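Local atomic coordinates of AlgX/AlgJ SGNH hydrolase-like domain-containing protein (PDB entry 4NZK), a protein that is of unknown function but, as a DHHW-family member of the SGNH hydrolase clan, may be a hydrolase-like protein exported with a signal sequence. Residues G61-D66 with Y114-Y119; E197-T202 with S257-T262; G265-I270 with D309-D314; L283-D288 with L330-T335. All coordinates share one frame; numbering follows the deposited sequence.

Contact 1: residues G61-D66 with Y114-Y119; sequences GQLVVD and YLPEGY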
loop_
_atom_site.group_PDB
_atom_site.type_symbol
_atom_site.label_atom_id
_atom_site.label_comp_id
_atom_site.label_asym_id
_atom_site.label_seq_id
_atom_site.Cartn_x
_atom_site.Cartn_y
_atom_site.Cartn_z
ATOM N N GLY A 61 3.638 21.285 1.082
ATOM C CA GLY A 61 4.062 20.172 1.951
ATOM C C GLY A 61 5.056 19.218 1.354
ATOM O O GLY A 61 5.336 18.177 1.950
ATOM N N GLN A 62 5.605 19.582 0.194
ATOM C CA GLN A 62 6.563 18.771 -0.533
ATOM C C GLN A 62 7.898 19.499 -0.606
ATOM O O GLN A 62 7.980 20.719 -0.604
ATOM C CB GLN A 62 6.097 18.503 -1.968
ATOM C CG GLN A 62 4.614 18.236 -2.143
ATOM C CD GLN A 62 4.125 17.046 -1.360
ATOM O OE1 GLN A 62 4.682 15.958 -1.457
ATOM N NE2 GLN A 62 3.050 17.241 -0.603
ATOM N N LEU A 63 8.948 18.716 -0.739
ATOM C CA LEU A 63 10.286 19.218 -1.066
ATOM C C LEU A 63 10.672 18.687 -2.432
ATOM O O LEU A 63 10.638 17.483 -2.682
ATOM C CB LEU A 63 11.280 18.698 -0.020
ATOM C CG LEU A 63 12.776 19.001 -0.242
ATOM C CD1 LEU A 63 13.043 20.495 -0.128
ATOM C CD2 LEU A 63 13.696 18.238 0.701
ATOM N N VAL A 64 11.067 19.603 -3.311
ATOM C CA VAL A 64 11.671 19.268 -4.567
ATOM C C VAL A 64 13.157 19.525 -4.409
ATOM O O VAL A 64 13.572 20.637 -4.088
ATOM C CB VAL A 64 11.101 20.096 -5.697
ATOM C CG1 VAL A 64 11.815 19.759 -7.005
ATOM C CG2 VAL A 64 9.622 19.840 -5.827
ATOM N N VAL A 65 13.961 18.493 -4.633
ATOM C CA VAL A 65 15.402 18.611 -4.406
ATOM C C VAL A 65 16.164 17.635 -5.283
ATOM O O VAL A 65 15.654 16.576 -5.620
ATOM C CB VAL A 65 15.691 18.362 -2.906
ATOM C CG1 VAL A 65 15.239 16.971 -2.485
ATOM C CG2 VAL A 65 17.140 18.642 -2.519
ATOM N N ASP A 66 17.369 18.032 -5.709
ATOM C CA ASP A 66 18.201 17.133 -6.485
ATOM C C ASP A 66 19.159 16.371 -5.572
ATOM O O ASP A 66 19.836 16.948 -4.713
ATOM C CB ASP A 66 18.977 17.902 -7.563
ATOM C CG ASP A 66 18.094 18.430 -8.695
ATOM O OD1 ASP A 66 16.861 18.348 -8.615
ATOM O OD2 ASP A 66 18.654 18.952 -9.686
ATOM N N TYR A 114 15.127 8.990 2.605
ATOM C CA TYR A 114 15.848 9.708 1.561
ATOM C C TYR A 114 15.922 11.226 1.683
ATOM O O TYR A 114 16.465 11.868 0.797
ATOM C CB TYR A 114 15.199 9.367 0.227
ATOM C CG TYR A 114 15.362 7.899 -0.136
ATOM C CD1 TYR A 114 16.581 7.396 -0.537
ATOM C CD2 TYR A 114 14.311 7.034 -0.087
ATOM C CE1 TYR A 114 16.732 6.058 -0.884
ATOM C CE2 TYR A 114 14.442 5.703 -0.451
ATOM C CZ TYR A 114 15.659 5.215 -0.838
ATOM O OH TYR A 114 15.733 3.891 -1.185
ATOM N N LEU A 115 15.399 11.786 2.761
ATOM C CA LEU A 115 15.498 13.223 2.961
ATOM C C LEU A 115 16.956 13.608 3.129
ATOM O O LEU A 115 17.668 12.977 3.927
ATOM C CB LEU A 115 14.632 13.623 4.168
ATOM C CG LEU A 115 14.168 15.045 4.320
ATOM C CD1 LEU A 115 13.331 15.496 3.112
ATOM C CD2 LEU A 115 13.387 15.156 5.608
ATOM N N PRO A 116 17.420 14.627 2.372
ATOM C CA PRO A 116 18.826 14.945 2.468
ATOM C C PRO A 116 19.172 15.656 3.739
ATOM O O PRO A 116 18.288 16.069 4.528
ATOM C CB PRO A 116 19.106 15.847 1.258
ATOM C CG PRO A 116 17.830 16.112 0.618
ATOM C CD PRO A 116 16.753 15.325 1.265
ATOM N N GLU A 117 20.470 15.790 3.943
ATOM C CA GLU A 117 20.968 16.436 5.148
ATOM C C GLU A 117 20.467 17.874 5.232
ATOM O O GLU A 117 20.319 18.566 4.216
ATOM C CB GLU A 117 22.496 16.389 5.213
ATOM C CG GLU A 117 23.187 17.268 4.189
ATOM N N GLY A 118 20.177 18.304 6.455
ATOM C CA GLY A 118 19.753 19.676 6.672
ATOM C C GLY A 118 18.264 19.916 6.697
ATOM O O GLY A 118 17.844 21.026 6.972
ATOM N N TYR A 119 17.455 18.885 6.442
ATOM C CA TYR A 119 16.016 19.078 6.441
ATOM C C TYR A 119 15.315 18.465 7.638
ATOM O O TYR A 119 14.092 18.427 7.636
ATOM C CB TYR A 119 15.401 18.522 5.132
ATOM C CG TYR A 119 15.782 19.340 3.938
ATOM C CD1 TYR A 119 15.043 20.463 3.585
ATOM C CD2 TYR A 119 16.912 19.040 3.194
ATOM C CE1 TYR A 119 15.390 21.230 2.494
ATOM C CE2 TYR A 119 17.265 19.807 2.106
ATOM C CZ TYR A 119 16.498 20.910 1.770
ATOM O OH TYR A 119 16.860 21.677 0.687
#

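Contact 2: residues E197-T202 with S257-T262; sequences EGFVGT and SGAYST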
loop_
_atom_site.group_PDB
_atom_site.type_symbol
_atom_site.label_atom_id
_atom_site.label_comp_id
_atom_site.label_asym_id
_atom_site.label_seq_id
_atom_site.Cartn_x
_atom_site.Cartn_y
_atom_site.Cartn_z
ATOM N N GLU A 197 8.624 2.902 -18.912
ATOM C CA GLU A 197 9.548 4.010 -18.897
ATOM C C GLU A 197 8.768 5.326 -18.944
ATOM O O GLU A 197 7.593 5.357 -19.336
ATOM C CB GLU A 197 10.498 3.938 -20.094
ATOM C CG GLU A 197 11.361 2.684 -20.124
ATOM C CD GLU A 197 12.453 2.669 -19.060
ATOM O OE1 GLU A 197 12.606 3.671 -18.307
ATOM O OE2 GLU A 197 13.162 1.625 -18.947
ATOM N N GLY A 198 9.419 6.381 -18.481
ATOM C CA GLY A 198 8.863 7.726 -18.570
ATOM C C GLY A 198 7.666 7.954 -17.655
ATOM O O GLY A 198 6.736 8.693 -18.008
ATOM N N PHE A 199 7.710 7.376 -16.456
ATOM C CA PHE A 199 6.642 7.562 -15.486
ATOM C C PHE A 199 6.852 8.821 -14.647
ATOM O O PHE A 199 7.815 8.943 -13.909
ATOM C CB PHE A 199 6.586 6.356 -14.550
ATOM C CG PHE A 199 5.600 6.473 -13.409
ATOM C CD1 PHE A 199 4.307 6.979 -13.593
ATOM C CD2 PHE A 199 5.933 5.994 -12.149
ATOM C CE1 PHE A 199 3.411 7.050 -12.529
ATOM C CE2 PHE A 199 5.034 6.069 -11.094
ATOM C CZ PHE A 199 3.774 6.592 -11.287
ATOM N N VAL A 200 5.938 9.766 -14.777
ATOM C CA VAL A 200 5.915 10.938 -13.914
ATOM C C VAL A 200 4.634 10.797 -13.101
ATOM O O VAL A 200 3.506 10.834 -13.644
ATOM C CB VAL A 200 5.865 12.228 -14.722
ATOM C CG1 VAL A 200 5.716 13.435 -13.816
ATOM C CG2 VAL A 200 7.096 12.383 -15.593
ATOM N N GLY A 201 4.802 10.648 -11.801
ATOM C CA GLY A 201 3.698 10.344 -10.920
ATOM C C GLY A 201 3.059 11.578 -10.295
ATOM O O GLY A 201 3.173 12.708 -10.822
ATOM N N THR A 202 2.452 11.348 -9.136
ATOM C CA THR A 202 1.680 12.373 -8.452
ATOM C C THR A 202 2.494 13.557 -7.976
ATOM O O THR A 202 1.895 14.595 -7.684
ATOM C CB THR A 202 0.923 11.840 -7.229
ATOM O OG1 THR A 202 1.875 11.281 -6.357
ATOM C CG2 THR A 202 -0.074 10.778 -7.609
ATOM N N SER A 257 1.720 7.766 -17.598
ATOM C CA SER A 257 1.292 8.573 -16.431
ATOM C C SER A 257 0.433 7.773 -15.417
ATOM O O SER A 257 0.377 8.087 -14.211
ATOM C CB SER A 257 0.519 9.808 -16.907
ATOM O OG SER A 257 -0.659 9.420 -17.610
ATOM N N GLY A 258 -0.259 6.755 -15.912
ATOM C CA GLY A 258 -1.101 5.929 -15.085
ATOM C C GLY A 258 -0.434 4.659 -14.579
ATOM O O GLY A 258 -1.122 3.747 -14.137
ATOM N N ALA A 259 0.901 4.615 -14.592
ATOM C CA ALA A 259 1.601 3.387 -14.263
ATOM C C ALA A 259 1.147 2.758 -12.972
ATOM O O ALA A 259 1.017 1.525 -12.883
ATOM C CB ALA A 259 3.102 3.602 -14.215
ATOM N N TYR A 260 0.963 3.562 -11.931
ATOM C CA TYR A 260 0.586 2.962 -10.634
ATOM C C TYR A 260 -0.798 2.326 -10.670
ATOM O O TYR A 260 -1.070 1.367 -9.943
ATOM C CB TYR A 260 0.715 3.954 -9.468
ATOM C CG TYR A 260 0.705 3.272 -8.116
ATOM C CD1 TYR A 260 1.850 2.667 -7.630
ATOM C CD2 TYR A 260 -0.475 3.176 -7.340
ATOM C CE1 TYR A 260 1.859 2.015 -6.393
ATOM C CE2 TYR A 260 -0.473 2.527 -6.107
ATOM C CZ TYR A 260 0.711 1.944 -5.647
ATOM O OH TYR A 260 0.726 1.309 -4.425
ATOM N N SER A 261 -1.652 2.822 -11.572
ATOM C CA SER A 261 -2.989 2.277 -11.741
ATOM C C SER A 261 -2.984 0.963 -12.530
ATOM O O SER A 261 -4.012 0.379 -12.772
ATOM C CB SER A 261 -3.931 3.310 -12.375
ATOM O OG SER A 261 -4.155 4.343 -11.454
ATOM N N THR A 262 -1.812 0.514 -12.963
ATOM C CA THR A 262 -1.681 -0.846 -13.500
ATOM C C THR A 262 -2.318 -1.875 -12.537
ATOM O O THR A 262 -2.889 -2.870 -12.964
ATOM C CB THR A 262 -0.201 -1.190 -13.726
ATOM O OG1 THR A 262 0.355 -0.262 -14.664
ATOM C CG2 THR A 262 -0.029 -2.603 -14.218
HETATM O O HOH W 1 0.871 10.518 -13.195
#

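Contact 3: residues G265-I270 with D309-D314; sequences GGDQKI and DIRYFD. With EDO (1,2-ethanediol), chain B; EDO (1,2-ethanediol), chain C.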
loop_
_atom_site.group_PDB
_atom_site.type_symbol
_atom_site.label_atom_id
_atom_site.label_comp_id
_atom_site.label_asym_id
_atom_site.label_seq_id
_atom_site.Cartn_x
_atom_site.Cartn_y
_atom_site.Cartn_z
ATOM N N GLY A 265 -6.528 -1.042 -11.788
ATOM C CA GLY A 265 -7.135 0.107 -12.450
ATOM C C GLY A 265 -7.568 1.297 -11.622
ATOM O O GLY A 265 -7.944 2.323 -12.165
ATOM N N GLY A 266 -7.452 1.209 -10.317
ATOM C CA GLY A 266 -8.020 2.250 -9.459
ATOM C C GLY A 266 -8.504 1.662 -8.163
ATOM O O GLY A 266 -8.325 0.437 -7.910
ATOM N N ASP A 267 -9.143 2.513 -7.352
ATOM C CA ASP A 267 -9.491 2.126 -5.987
ATOM C C ASP A 267 -10.954 1.914 -5.660
ATOM O O ASP A 267 -11.250 1.273 -4.643
ATOM C CB ASP A 267 -8.946 3.161 -4.999
ATOM C CG ASP A 267 -7.440 3.341 -5.079
ATOM O OD1 ASP A 267 -6.706 2.339 -5.133
ATOM O OD2 ASP A 267 -6.985 4.518 -5.039
ATOM N N GLN A 268 -11.878 2.500 -6.443
ATOM C CA GLN A 268 -13.302 2.473 -6.077
ATOM C C GLN A 268 -14.011 1.203 -6.550
ATOM O O GLN A 268 -14.850 1.212 -7.441
ATOM C CB GLN A 268 -14.035 3.727 -6.577
ATOM C CG GLN A 268 -13.341 5.012 -6.200
ATOM C CD GLN A 268 -14.196 6.241 -6.463
ATOM O OE1 GLN A 268 -15.428 6.175 -6.506
ATOM N NE2 GLN A 268 -13.532 7.381 -6.626
ATOM N N LYS A 269 -13.640 0.100 -5.915
ATOM C CA LYS A 269 -14.118 -1.213 -6.270
ATOM C C LYS A 269 -13.670 -2.181 -5.181
ATOM O O LYS A 269 -12.923 -1.798 -4.284
ATOM C CB LYS A 269 -13.490 -1.632 -7.599
ATOM C CG LYS A 269 -11.986 -1.718 -7.555
ATOM C CD LYS A 269 -11.343 -1.743 -8.918
ATOM C CE LYS A 269 -11.330 -0.370 -9.561
ATOM N NZ LYS A 269 -10.776 -0.393 -10.929
ATOM N N ILE A 270 -14.168 -3.399 -5.275
ATOM C CA ILE A 270 -13.680 -4.523 -4.493
ATOM C C ILE A 270 -13.268 -5.578 -5.492
ATOM O O ILE A 270 -13.978 -5.833 -6.473
ATOM C CB ILE A 270 -14.740 -5.114 -3.564
ATOM C CG1 ILE A 270 -15.138 -4.083 -2.512
ATOM C CG2 ILE A 270 -14.252 -6.416 -2.916
ATOM C CD1 ILE A 270 -16.319 -4.478 -1.660
ATOM N N ASP A 309 -10.701 -1.002 -0.254
ATOM C CA ASP A 309 -10.141 0.287 0.091
ATOM C C ASP A 309 -10.957 0.896 1.232
ATOM O O ASP A 309 -12.178 0.988 1.149
ATOM C CB ASP A 309 -10.178 1.241 -1.102
ATOM C CG ASP A 309 -9.232 2.413 -0.911
ATOM O OD1 ASP A 309 -9.550 3.296 -0.056
ATOM O OD2 ASP A 309 -8.183 2.443 -1.620
ATOM N N ILE A 310 -10.273 1.368 2.272
ATOM C CA ILE A 310 -10.958 1.948 3.430
ATOM C C ILE A 310 -11.781 3.197 3.109
ATOM O O ILE A 310 -12.639 3.569 3.883
ATOM C CB ILE A 310 -9.952 2.277 4.547
ATOM C CG1 ILE A 310 -8.969 3.370 4.091
ATOM C CG2 ILE A 310 -9.199 1.023 4.979
ATOM C CD1 ILE A 310 -7.905 3.705 5.093
ATOM N N ARG A 311 -11.502 3.843 1.976
ATOM C CA ARG A 311 -12.254 5.021 1.536
ATOM C C ARG A 311 -13.558 4.696 0.772
ATOM O O ARG A 311 -14.447 5.530 0.706
ATOM C CB ARG A 311 -11.357 5.888 0.649
ATOM C CG ARG A 311 -10.122 6.395 1.366
ATOM C CD ARG A 311 -9.063 6.872 0.390
ATOM N NE ARG A 311 -8.419 5.766 -0.332
ATOM C CZ ARG A 311 -7.622 5.954 -1.387
ATOM N NH1 ARG A 311 -7.377 7.199 -1.818
ATOM N NH2 ARG A 311 -7.080 4.909 -2.017
ATOM N N TYR A 312 -13.648 3.479 0.220
ATOM C CA TYR A 312 -14.694 3.093 -0.742
ATOM C C TYR A 312 -15.212 1.692 -0.407
ATOM O O TYR A 312 -14.872 0.680 -1.043
ATOM C CB TYR A 312 -14.144 3.085 -2.167
ATOM C CG TYR A 312 -13.359 4.311 -2.521
ATOM C CD1 TYR A 312 -13.964 5.523 -2.632
ATOM C CD2 TYR A 312 -11.999 4.244 -2.707
ATOM C CE1 TYR A 312 -13.231 6.633 -2.960
ATOM C CE2 TYR A 312 -11.234 5.360 -3.018
ATOM C CZ TYR A 312 -11.862 6.561 -3.146
ATOM O OH TYR A 312 -11.149 7.706 -3.444
ATOM N N PHE A 313 -16.034 1.619 0.600
ATOM C CA PHE A 313 -16.496 0.340 1.088
ATOM C C PHE A 313 -17.856 0.570 1.658
ATOM O O PHE A 313 -18.009 1.275 2.654
ATOM C CB PHE A 313 -15.549 -0.182 2.153
ATOM C CG PHE A 313 -15.847 -1.601 2.591
ATOM C CD1 PHE A 313 -15.382 -2.674 1.829
ATOM C CD2 PHE A 313 -16.528 -1.869 3.762
ATOM C CE1 PHE A 313 -15.624 -3.974 2.211
ATOM C CE2 PHE A 313 -16.790 -3.177 4.142
ATOM C CZ PHE A 313 -16.307 -4.235 3.373
ATOM N N ASP A 314 -18.852 -0.047 1.026
ATOM C CA ASP A 314 -20.241 0.211 1.378
ATOM C C ASP A 314 -20.962 -0.957 2.020
ATOM O O ASP A 314 -22.119 -1.222 1.735
ATOM C CB ASP A 314 -20.962 0.682 0.118
ATOM C CG ASP A 314 -20.523 2.068 -0.295
ATOM O OD1 ASP A 314 -20.674 3.005 0.529
ATOM O OD2 ASP A 314 -20.010 2.215 -1.425
HETATM C C1 EDO B . -8.791 -2.136 -5.701
HETATM O O1 EDO B . -7.650 -1.307 -5.549
HETATM C C2 EDO B . -9.671 -2.186 -4.437
HETATM O O2 EDO B . -9.769 -0.899 -3.838
HETATM C C1 EDO C . -10.139 -2.359 -14.290
HETATM O O1 EDO C . -10.075 -0.925 -14.227
HETATM C C2 EDO C . -11.513 -2.873 -13.878
HETATM O O2 EDO C . -12.112 -2.083 -12.843
HETATM O O HOH W 2 -8.708 6.947 -4.916
HETATM O O HOH W 3 -13.191 -1.383 -1.490
#

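Contact 4: residues L283-D288 with L330-T335; sequences LCIFKD and LFTMCT. With EDO (1,2-ethanediol), chain B.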
loop_
_atom_site.group_PDB
_atom_site.type_symbol
_atom_site.label_atom_id
_atom_site.label_comp_id
_atom_site.label_asym_id
_atom_site.label_seq_id
_atom_site.Cartn_x
_atom_site.Cartn_y
_atom_site.Cartn_z
ATOM N N LEU A 283 -7.486 -14.146 2.516
ATOM C CA LEU A 283 -7.024 -12.862 3.010
ATOM C C LEU A 283 -7.962 -11.765 2.563
ATOM O O LEU A 283 -8.388 -11.722 1.401
ATOM C CB LEU A 283 -5.631 -12.574 2.415
ATOM C CG LEU A 283 -4.990 -11.228 2.713
ATOM C CD1 LEU A 283 -4.708 -11.107 4.195
ATOM C CD2 LEU A 283 -3.729 -11.081 1.874
ATOM N N CYS A 284 -8.272 -10.864 3.475
ATOM C CA CYS A 284 -8.920 -9.617 3.095
ATOM C C CYS A 284 -7.953 -8.487 3.433
ATOM O O CYS A 284 -7.400 -8.442 4.538
ATOM C CB CYS A 284 -10.209 -9.439 3.887
ATOM S SG CYS A 284 -11.195 -8.044 3.354
ATOM N N ILE A 285 -7.724 -7.609 2.466
ATOM C CA ILE A 285 -6.853 -6.460 2.635
ATOM C C ILE A 285 -7.710 -5.206 2.677
ATOM O O ILE A 285 -8.569 -4.992 1.816
ATOM C CB ILE A 285 -5.861 -6.301 1.483
ATOM C CG1 ILE A 285 -5.071 -7.578 1.279
ATOM C CG2 ILE A 285 -4.929 -5.130 1.726
ATOM C CD1 ILE A 285 -4.503 -7.665 -0.111
ATOM N N PHE A 286 -7.513 -4.418 3.710
ATOM C CA PHE A 286 -8.118 -3.116 3.837
ATOM C C PHE A 286 -6.994 -2.123 3.751
ATOM O O PHE A 286 -6.110 -2.089 4.588
ATOM C CB PHE A 286 -8.856 -2.977 5.152
ATOM C CG PHE A 286 -10.109 -3.806 5.216
ATOM C CD1 PHE A 286 -11.180 -3.535 4.385
ATOM C CD2 PHE A 286 -10.211 -4.841 6.137
ATOM C CE1 PHE A 286 -12.325 -4.301 4.458
ATOM C CE2 PHE A 286 -11.352 -5.617 6.188
ATOM C CZ PHE A 286 -12.394 -5.331 5.345
ATOM N N LYS A 287 -7.013 -1.321 2.700
ATOM C CA LYS A 287 -5.847 -0.524 2.366
ATOM C C LYS A 287 -6.155 0.895 1.927
ATOM O O LYS A 287 -7.303 1.261 1.703
ATOM C CB LYS A 287 -5.059 -1.271 1.254
ATOM C CG LYS A 287 -5.856 -1.743 0.026
ATOM C CD LYS A 287 -6.212 -0.620 -0.902
ATOM C CE LYS A 287 -6.946 -1.076 -2.145
ATOM N NZ LYS A 287 -7.135 0.101 -3.040
ATOM N N ASP A 288 -5.095 1.687 1.865
ATOM C CA ASP A 288 -5.069 2.913 1.082
ATOM C C ASP A 288 -4.276 2.576 -0.202
ATOM O O ASP A 288 -3.932 1.412 -0.450
ATOM C CB ASP A 288 -4.463 4.076 1.859
ATOM C CG ASP A 288 -2.922 4.010 1.963
ATOM O OD1 ASP A 288 -2.299 2.998 1.512
ATOM O OD2 ASP A 288 -2.297 4.990 2.507
ATOM N N LEU A 330 -5.496 -7.996 6.624
ATOM C CA LEU A 330 -4.380 -7.089 6.669
ATOM C C LEU A 330 -4.872 -5.660 6.457
ATOM O O LEU A 330 -5.478 -5.357 5.454
ATOM C CB LEU A 330 -3.377 -7.458 5.574
ATOM C CG LEU A 330 -2.219 -6.493 5.403
ATOM C CD1 LEU A 330 -1.341 -6.429 6.643
ATOM C CD2 LEU A 330 -1.395 -6.900 4.193
ATOM N N PHE A 331 -4.547 -4.797 7.417
ATOM C CA PHE A 331 -4.697 -3.359 7.280
ATOM C C PHE A 331 -3.311 -2.821 6.915
ATOM O O PHE A 331 -2.317 -3.045 7.659
ATOM C CB PHE A 331 -5.112 -2.723 8.595
ATOM C CG PHE A 331 -6.546 -2.955 8.936
ATOM C CD1 PHE A 331 -6.932 -4.089 9.611
ATOM C CD2 PHE A 331 -7.512 -2.068 8.522
ATOM C CE1 PHE A 331 -8.267 -4.304 9.937
ATOM C CE2 PHE A 331 -8.853 -2.282 8.818
ATOM C CZ PHE A 331 -9.220 -3.407 9.520
ATOM N N THR A 332 -3.234 -2.159 5.765
ATOM C CA THR A 332 -1.966 -1.641 5.318
ATOM C C THR A 332 -2.161 -0.326 4.602
ATOM O O THR A 332 -3.050 -0.178 3.779
ATOM C CB THR A 332 -1.220 -2.691 4.478
ATOM O OG1 THR A 332 0.111 -2.202 4.169
ATOM C CG2 THR A 332 -1.934 -3.051 3.207
HETATM N N MSE A 333 -1.302 0.628 4.951
HETATM C CA MSE A 333 -1.393 1.975 4.424
HETATM C C MSE A 333 -0.179 2.750 4.803
HETATM O O MSE A 333 0.613 2.305 5.636
HETATM C CB MSE A 333 -2.634 2.679 4.965
HETATM C CG MSE A 333 -2.812 2.665 6.489
HETATM SE SE MSE A 333 -4.640 3.432 6.724
HETATM C CE MSE A 333 -5.238 1.558 6.592
ATOM N N CYS A 334 -0.000 3.917 4.201
ATOM C CA CYS A 334 1.118 4.765 4.584
ATOM C C CYS A 334 0.782 5.530 5.863
ATOM O O CYS A 334 -0.360 5.643 6.284
ATOM C CB CYS A 334 1.513 5.711 3.455
ATOM S SG CYS A 334 0.365 7.099 3.264
ATOM N N THR A 335 1.818 6.092 6.458
ATOM C CA THR A 335 1.680 6.809 7.713
ATOM C C THR A 335 0.699 7.960 7.620
ATOM O O THR A 335 -0.102 8.162 8.514
ATOM C CB THR A 335 3.025 7.321 8.209
ATOM O OG1 THR A 335 3.759 7.827 7.082
ATOM C CG2 THR A 335 3.810 6.204 8.924
HETATM C C1 EDO B . -8.791 -2.136 -5.701
HETATM O O1 EDO B . -7.650 -1.307 -5.549
HETATM C C2 EDO B . -9.671 -2.186 -4.437
HETATM O O2 EDO B . -9.769 -0.899 -3.838
#

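Contact 1: residues G61-D66 with Y114-Y119
L63 and Y119 form the tight heart of this contact. The CD2 methyl of L63 sits over the middle of the tyrosine ring, 3.8 Å from CD2 to the ring centroid and 7° off the ring normal, a clear CH-pi interaction. Its sister methyl leans toward the hydroxyl half of the same ring, with L63 CD1 3.6 Å from Y119 CE1. Both methyls can reach the ring because L63 holds CG anti to the backbone N (chi1 175°), which sends the leucine across the tyrosine at about a right angle. CD2 is shared further: L115 CD1 approaches L63 CD2 to 3.7 Å.

Packing is looser two residues along the strand. There V65 turns both methyls toward one corner of the proline ring, CG1 and CG2 each 4.1 Å from P116 CG. Beyond P116 the chain swings outward through E117 and G118, which are exposed, in a type II beta turn that brings Y119 back to the strand; the P116 carbonyl oxygen lies at the edge of the tyrosine ring, in its plane. With an alanine in place of Y119, L63 would probably lose the platform under its CD2 methyl, and a gap would open between turn and strand.

The contact lays the loop following helix 111-114 against the middle strand of a three-stranded antiparallel sheet, and L115 also touches I74 on the adjoining strand 70-75. No hydrogen bond crosses between the two segments, so their fit rests on shape and the burial of apolar surface.

Contact 2: residues E197-T202 with S257-T262
F199 and S257 bring their CA atoms to 5.5 Å where the chain, having turned a corner at G198, passes the 3-10 segment 257-262. The F199 ring lies between the two backbones; CG anti to the backbone N (chi1 175°) carries it toward the 3-10 segment. A259 CB rests over one face, 3.8 Å from the ring centroid and 17° off the normal, a CH-pi contact, while G201 N lies above the opposite face, offset toward the rim. At the edge, in the ring plane, S257 O stands 3.6 Å from F199 CE1, where it probably faces the slightly positive ring edge.

A glycine in place of F199 would probably leave the A259 methyl without its aromatic partner and open a gap between the two backbones. F220 of strand 218-224 adds an edge-to-face neighbour to the same ring. The contact borders the DHHW sequence that names the family, D162 to W165: T202 N is bonded to D162 OD1, and Y260, whose hydroxyl bonds to S289 O, stacks its ring on H164.

One water ties the backbones together, donating to V200 O and to S257 O, each 2.7 Å away. Within the 3-10 segment, A259 O accepts from T262 OG1 at 2.6 Å and from T262 N, both reaching it from the same face of its plane.

Contact 3: residues G265-I270 with D309-D314
NH2 of R311 is held from both segments at once. D309 OD2 takes a firm hydrogen bond from it at 2.7 Å, while D267 OD2, across the contact, receives a bent and weak one from R311 NH2 at 3.0 Å (126° at the hydrogen) within a salt bridge. The arginine grips D309 side-on, R311 NE adding a bond of 2.7 Å to D309 OD1. A bend at chi3 (-72°) folds the guanidinium back alongside that carboxylate. D309 OD1 also accepts the backbone N of R311 through its anti lone pair, closing an Asx turn within the type I beta turn D309-Y312.

Beside this network, Y312 is sandwiched. Q268 CG lies over the centre of its ring, 3.5 Å from the centroid in a CH-pi contact, with the glutamine amide stacked nearly parallel to the ring, 11° between planes; R311 CB occupies the opposite face. Further out, I270 CD1 packs on F313 CE1 at 4.0 Å.

Two waters knit the loops: one joins D267 OD2 to Y312 OH, the other joins K269 O, D309 N and Y312 O. An ethanediol, probably from the crystallisation liquor, donates to G266 O and D267 O.

D267 OD1 and D309 OD2 come within 3.8 Å, and K287 forms salt bridges to both, while N292 also bonds D267 OD1. Two acids and two bases thus share one partly buried network, in which the lysine and the arginine probably offset the like charges and join the loop entering strand 270-275 to the one leaving strand 304-309.

Contact 4: residues L283-D288 with L330-T335
F286 N donates to L330 O at 2.8 Å, the shortest of the backbone bonds that join these two parallel strands. L330 N meets C284 O at 2.9 Å, T332 N reaches F286 O at 3.1 Å, and a long, weak bond from D288 N to T332 O ends the ladder. At the strand ends a side chain takes over: D288 OD2 accepts C334 N at 3.0 Å, met from above the carboxylate plane, 36° out of it. With CG between the backbone N and the carbonyl carbon (chi1 76°), D288 directs its carboxylate across M333 to that amide.

On one face of the sheet F286 and F331 lie side by side, F286 CB 3.7 Å from F331 CE2 and F286 CD2 over the F331 ring, their planes 31° apart. On the other, I285 CG2 touches T332 CG2 at 3.9 Å.

The next shell fixes the polar groups. D288 OD2 also bonds S337 OG and D288 OD1 bonds Y290 N, while T332 OG1 is hydrogen-bonded to E294 OE2. K287 NZ bonds N292 OD1 and donates to both oxygens of an ethanediol. C334, at the N-cap of helix 335-339, carries an unidentified group covalently linked to SG.

The pair lies at the centre of the mixed sheet, consistent with the alpha/beta core of the SGNH hydrolase clan, flanked by strand 101-107 next to 328-334 and strand 304-309 next to 282-287. Helix 317-323 packs against C284 and F286, and F92 of helix 83-96 meets the F331 ring edge-to-face.

In the fold
Contacts 1 and 2 follow one another along the chain and both close before contacts 3 and 4 open; these last two have alternating segments. Contact 4 lies nearest the centre of the molecule, in the seven-stranded mixed sheet, and contact 3 joins loops at the ends of its strands 270-275 and 304-309, with centres about 12 Å apart. They share K287, a probable I310 N to K287 O bond, and F313 packed on F286. Contact 2 sets a 3-10 segment against the end of strand 192-199 in the two-stranded sheet, about 21 Å from contact 4, centre to centre; contact 1 lays a loop on the three-stranded sheet, about 27 Å away. The set thus runs from the alpha/beta core to its peripheral sheets.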